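Side-chain contacts in family 88 glycosyl hydrolase (Bacteroides thetaiotaomicron, PDB 5NOA), which probably acts as a carbohydrate-cleaving enzyme of a gut bacterium, perhaps in the breakdown of arabinogalactans such as gum arabic: residues C267-P270 with E271-T275; W321-S325 with T326-Q330. All coordinates share one frame; numbering follows the deposited sequence.

Contact 1: residues C267-P270 with E271-T275; sequences CQQP and EGYWT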
loop_
_atom_site.group_PDB
_atom_site.type_symbol
_atom_site.label_atom_id
_atom_site.label_comp_id
_atom_site.label_asym_id
_atom_site.label_seq_id
_atom_site.Cartn_x
_atom_site.Cartn_y
_atom_site.Cartn_z
ATOM N N CYS A 267 -5.723 2.901 -18.065
ATOM C CA CYS A 267 -5.022 1.715 -18.568
ATOM C C CYS A 267 -5.474 0.401 -17.931
ATOM O O CYS A 267 -4.856 -0.639 -18.115
ATOM C CB CYS A 267 -3.507 1.844 -18.426
ATOM S SG CYS A 267 -2.905 1.917 -16.734
ATOM N N GLN A 268 -6.647 0.390 -17.333
ATOM C CA GLN A 268 -7.236 -0.865 -16.870
ATOM C C GLN A 268 -7.471 -1.782 -18.055
ATOM O O GLN A 268 -7.900 -1.323 -19.114
ATOM C CB GLN A 268 -8.564 -0.576 -16.156
ATOM C CG GLN A 268 -9.231 -1.787 -15.539
ATOM C CD GLN A 268 -10.568 -1.424 -14.892
ATOM O OE1 GLN A 268 -11.334 -0.653 -15.437
ATOM N NE2 GLN A 268 -10.850 -2.002 -13.740
ATOM N N GLN A 269 -7.205 -3.077 -17.897
ATOM C CA GLN A 269 -7.524 -3.973 -18.987
ATOM C C GLN A 269 -9.040 -4.128 -19.118
ATOM O O GLN A 269 -9.792 -3.948 -18.152
ATOM C CB GLN A 269 -6.932 -5.360 -18.782
ATOM C CG GLN A 269 -5.420 -5.373 -18.718
ATOM C CD GLN A 269 -4.797 -4.836 -19.988
ATOM O OE1 GLN A 269 -5.240 -5.161 -21.077
ATOM N NE2 GLN A 269 -3.855 -3.933 -19.856
ATOM N N PRO A 270 -9.493 -4.471 -20.311
ATOM C CA PRO A 270 -10.930 -4.782 -20.469
ATOM C C PRO A 270 -11.506 -5.799 -19.423
ATOM O O PRO A 270 -12.675 -5.718 -19.012
ATOM C CB PRO A 270 -10.983 -5.299 -21.900
ATOM C CG PRO A 270 -9.818 -4.616 -22.594
ATOM C CD PRO A 270 -8.752 -4.574 -21.590
ATOM N N GLU A 271 -10.673 -6.740 -19.001
ATOM C CA GLU A 271 -11.043 -7.786 -18.050
ATOM C C GLU A 271 -11.104 -7.292 -16.590
ATOM O O GLU A 271 -11.514 -8.041 -15.707
ATOM C CB GLU A 271 -10.001 -8.906 -18.118
ATOM C CG GLU A 271 -10.046 -9.660 -19.416
ATOM C CD GLU A 271 -9.142 -9.112 -20.515
ATOM O OE1 GLU A 271 -8.485 -8.030 -20.393
ATOM O OE2 GLU A 271 -9.097 -9.824 -21.527
ATOM N N GLY A 272 -10.665 -6.063 -16.324
ATOM C CA GLY A 272 -10.815 -5.447 -14.996
ATOM C C GLY A 272 -9.570 -5.361 -14.133
ATOM O O GLY A 272 -9.523 -4.574 -13.205
ATOM N N TYR A 273 -8.573 -6.153 -14.472
ATOM C CA TYR A 273 -7.274 -6.101 -13.814
ATOM C C TYR A 273 -6.323 -5.160 -14.527
ATOM O O TYR A 273 -6.603 -4.707 -15.646
ATOM C CB TYR A 273 -6.696 -7.515 -13.653
ATOM C CG TYR A 273 -6.536 -8.305 -14.913
ATOM C CD1 TYR A 273 -5.496 -8.057 -15.796
ATOM C CD2 TYR A 273 -7.419 -9.311 -15.240
ATOM C CE1 TYR A 273 -5.342 -8.808 -16.951
ATOM C CE2 TYR A 273 -7.277 -10.040 -16.392
ATOM C CZ TYR A 273 -6.219 -9.793 -17.250
ATOM O OH TYR A 273 -6.033 -10.512 -18.404
ATOM N N TRP A 274 -5.181 -4.932 -13.888
ATOM C CA TRP A 274 -4.040 -4.286 -14.480
ATOM C C TRP A 274 -2.931 -5.310 -14.635
ATOM O O TRP A 274 -2.672 -6.080 -13.729
ATOM C CB TRP A 274 -3.559 -3.129 -13.632
ATOM C CG TRP A 274 -4.431 -1.911 -13.724
ATOM C CD1 TRP A 274 -4.158 -0.785 -14.414
ATOM C CD2 TRP A 274 -5.673 -1.671 -13.043
ATOM N NE1 TRP A 274 -5.146 0.149 -14.221
ATOM C CE2 TRP A 274 -6.074 -0.367 -13.369
ATOM C CE3 TRP A 274 -6.459 -2.406 -12.169
ATOM C CZ2 TRP A 274 -7.231 0.185 -12.875
ATOM C CZ3 TRP A 274 -7.611 -1.844 -11.672
ATOM C CH2 TRP A 274 -7.964 -0.564 -12.010
ATOM N N THR A 275 -2.283 -5.289 -15.779
ATOM C CA THR A 275 -1.169 -6.183 -16.048
ATOM C C THR A 275 0.094 -5.673 -15.380
ATOM O O THR A 275 0.238 -4.464 -15.095
ATOM C CB THR A 275 -0.970 -6.375 -17.564
ATOM O OG1 THR A 275 -0.942 -5.108 -18.215
ATOM C CG2 THR A 275 -2.080 -7.185 -18.163
HETATM O O HOH W 1 -3.073 -2.648 -17.311
HETATM O O HOH W 2 -6.223 -7.494 -21.785
#

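Contact 2: residues W321-S325 with T326-Q330; sequences WKYLS and TVALQ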
loop_
_atom_site.group_PDB
_atom_site.type_symbol
_atom_site.label_atom_id
_atom_site.label_comp_id
_atom_site.label_asym_id
_atom_site.label_seq_id
_atom_site.Cartn_x
_atom_site.Cartn_y
_atom_site.Cartn_z
ATOM N N TRP A 321 -13.360 -4.841 -8.971
ATOM C CA TRP A 321 -13.908 -5.700 -7.913
ATOM C C TRP A 321 -14.463 -6.988 -8.478
ATOM O O TRP A 321 -14.374 -8.039 -7.859
ATOM C CB TRP A 321 -14.960 -4.970 -7.064
ATOM C CG TRP A 321 -15.482 -5.884 -6.012
ATOM C CD1 TRP A 321 -16.668 -6.530 -6.026
ATOM C CD2 TRP A 321 -14.770 -6.351 -4.871
ATOM N NE1 TRP A 321 -16.763 -7.365 -4.930
ATOM C CE2 TRP A 321 -15.603 -7.272 -4.212
ATOM C CE3 TRP A 321 -13.495 -6.070 -4.329
ATOM C CZ2 TRP A 321 -15.200 -7.927 -3.058
ATOM C CZ3 TRP A 321 -13.108 -6.723 -3.187
ATOM C CH2 TRP A 321 -13.967 -7.633 -2.562
ATOM N N LYS A 322 -15.059 -6.915 -9.667
ATOM C CA LYS A 322 -15.492 -8.102 -10.325
ATOM C C LYS A 322 -14.328 -9.114 -10.522
ATOM O O LYS A 322 -14.443 -10.293 -10.203
ATOM C CB LYS A 322 -16.165 -7.713 -11.615
ATOM C CG LYS A 322 -16.513 -8.880 -12.469
ATOM C CD LYS A 322 -17.342 -8.414 -13.653
ATOM C CE LYS A 322 -17.533 -9.515 -14.667
ATOM N NZ LYS A 322 -18.524 -10.462 -14.145
ATOM N N TYR A 323 -13.196 -8.629 -11.008
ATOM C CA TYR A 323 -12.020 -9.468 -11.114
ATOM C C TYR A 323 -11.603 -10.009 -9.745
ATOM O O TYR A 323 -11.316 -11.205 -9.599
ATOM C CB TYR A 323 -10.865 -8.678 -11.772
ATOM C CG TYR A 323 -9.536 -9.355 -11.502
ATOM C CD1 TYR A 323 -9.148 -10.500 -12.187
ATOM C CD2 TYR A 323 -8.717 -8.915 -10.478
ATOM C CE1 TYR A 323 -7.988 -11.167 -11.877
ATOM C CE2 TYR A 323 -7.537 -9.565 -10.178
ATOM C CZ TYR A 323 -7.183 -10.711 -10.869
ATOM O OH TYR A 323 -6.035 -11.431 -10.586
ATOM N N LEU A 324 -11.505 -9.127 -8.751
ATOM C CA LEU A 324 -11.001 -9.585 -7.444
ATOM C C LEU A 324 -11.877 -10.649 -6.838
ATOM O O LEU A 324 -11.382 -11.587 -6.267
ATOM C CB LEU A 324 -10.858 -8.402 -6.497
ATOM C CG LEU A 324 -9.769 -7.392 -6.860
ATOM C CD1 LEU A 324 -9.909 -6.134 -6.015
ATOM C CD2 LEU A 324 -8.388 -7.998 -6.705
ATOM N N SER A 325 -13.183 -10.466 -6.947
ATOM C CA SER A 325 -14.123 -11.357 -6.289
ATOM C C SER A 325 -14.415 -12.639 -7.007
ATOM O O SER A 325 -14.788 -13.609 -6.374
ATOM C CB SER A 325 -15.403 -10.588 -5.967
ATOM O OG SER A 325 -16.053 -10.152 -7.113
ATOM N N THR A 326 -14.219 -12.631 -8.319
ATOM C CA THR A 326 -14.506 -13.786 -9.168
ATOM C C THR A 326 -13.317 -14.605 -9.588
ATOM O O THR A 326 -13.465 -15.795 -9.824
ATOM C CB THR A 326 -15.271 -13.395 -10.454
ATOM O OG1 THR A 326 -14.490 -12.513 -11.287
ATOM C CG2 THR A 326 -16.474 -12.733 -10.059
ATOM N N VAL A 327 -12.194 -13.940 -9.807
ATOM C CA VAL A 327 -11.025 -14.595 -10.372
ATOM C C VAL A 327 -9.924 -14.723 -9.318
ATOM O O VAL A 327 -9.394 -15.837 -9.108
ATOM C CB VAL A 327 -10.517 -13.857 -11.626
ATOM C CG1 VAL A 327 -9.278 -14.513 -12.164
ATOM C CG2 VAL A 327 -11.618 -13.790 -12.676
ATOM N N ALA A 328 -9.576 -13.632 -8.648
ATOM C CA ALA A 328 -8.503 -13.696 -7.653
ATOM C C ALA A 328 -8.902 -14.522 -6.418
ATOM O O ALA A 328 -8.129 -15.339 -5.927
ATOM C CB ALA A 328 -8.068 -12.315 -7.238
ATOM N N LEU A 329 -10.093 -14.277 -5.892
ATOM C CA LEU A 329 -10.560 -14.932 -4.685
ATOM C C LEU A 329 -10.924 -16.376 -4.934
ATOM O O LEU A 329 -11.640 -16.685 -5.853
ATOM C CB LEU A 329 -11.793 -14.204 -4.185
ATOM C CG LEU A 329 -12.528 -14.780 -2.966
ATOM C CD1 LEU A 329 -11.653 -14.726 -1.723
ATOM C CD2 LEU A 329 -13.803 -13.985 -2.771
ATOM N N GLN A 330 -10.429 -17.257 -4.083
ATOM C CA GLN A 330 -10.772 -18.688 -4.113
ATOM C C GLN A 330 -11.767 -18.959 -3.013
ATOM O O GLN A 330 -11.832 -18.206 -2.025
ATOM C CB GLN A 330 -9.513 -19.537 -3.933
ATOM C CG GLN A 330 -8.447 -19.128 -4.970
ATOM C CD GLN A 330 -7.311 -20.068 -5.180
ATOM O OE1 GLN A 330 -7.222 -21.086 -4.518
ATOM N NE2 GLN A 330 -6.415 -19.729 -6.140
HETATM O O HOH W 3 -14.272 -16.272 -6.004
#

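Contact 1: residues C267-P270 with E271-T275
Q268 and W274 meet because the glutamine chain leaves anti to the main-chain N (chi1 -176°) and stays extended beyond CG, crossing the indole at a slant with amide and ring planes 29° apart, while W274, with CG anti to its carbonyl carbon, lays its ring back under Q268. The evidence for CH-pi contact is that Q268 CA stands 3.8 Å from the centroid of the W274 five-membered ring, 22° off the normal. At the six-membered ring, Q268 CB packs 3.6 Å from W274 CZ2, whereas C267 SG lies in the ring plane at the pyrrole edge, 3.8 Å from W274 CD1. Q268 NE2 donates to G272 O at 2.9 Å, tilted from the carbonyl plane, and has a second acceptor in V316 O. A type I beta turn, Q269 to G272, reverses the chain; G272 N bonds Q269 O at 2.9 Å, and Q269 N reaches Y273 O nearly head-on at 2.8 Å. The bent Q269 chain spends its amide on two waters: NE2 on one shared with C267 O and T275 N, OE1 on one shared with E271 OE1. A leucine in place of W274 would probably deprive Q268 CA of its aromatic face and leave V264 O without the indole N-H. The turn lies between helix 250-266, which supplies V264, and helix 289-304, where T292 OG1 bonds W274 N; helix 310-328 packs V316 and A320 against the indole.

Contact 2: residues W321-S325 with T326-Q330
T326 grips the main-chain carbonyl of K322 twice: T326 OG1 donates to K322 O at a very short 2.5 Å, a length to be read with caution, and T326 N reaches the same oxygen at 3.0 Å. The hydroxyl's approach follows from chi1 of 63°, which places OG1 between the backbone N and the carbonyl carbon. S325 OG donates to W321 O at 2.8 Å, while S325 N arrives from the opposite face of that carbonyl's plane. On another side, Y323 and V327 cross at about a right angle, with Y323 CE1 3.6 Å from V327 CG1, and the methyl CB of A328 sits 4.1 Å from Y323 CE2. These contacts lie in the last turns of helix 310-328, in a family whose six-hairpin fold is an (alpha/alpha)6 barrel. The last turn widens to a pi-type one: Y323 O accepts from both V327 N and A328 N, the latter bond the straighter at 165°, and L329 N skips back to L324 O at 3.0 Å. L329 then leaves helical geometry, and a water donates to both S325 O and L329 O. Farther out, T289 OG1, at the start of helix 289-304, is hydrogen-bonded to Y323 OH, and T289 also touches L324 and A328. Helix 29-47 receives L329 on I36 and V40, and F364 of helix 358-377 meets L324.

How the contacts relate
Contacts 1 and 2 follow in series along the chain, their centres about 13 Å apart. Both are partly buried: G272, W274 and T275 lie inside in contact 1, Y323, L324 and A328 in contact 2, while P270 and E271, and K322, T326 and V327, are at the surface. They meet where the rings of Y273 and Y323 pack edge-to-face, Y273 CD2 lying 3.7 Å from Y323 CD1. Contact 1, in a connecting loop, packs on helices 289-304 and 310-328; contact 2 is the end of 310-328 and packs on 289-304, 29-47 and 358-377. The loop adds a glutamine amide, an indole face and bridging waters to its main-chain bonds, whereas at the helix end single carbonyls take two donors each.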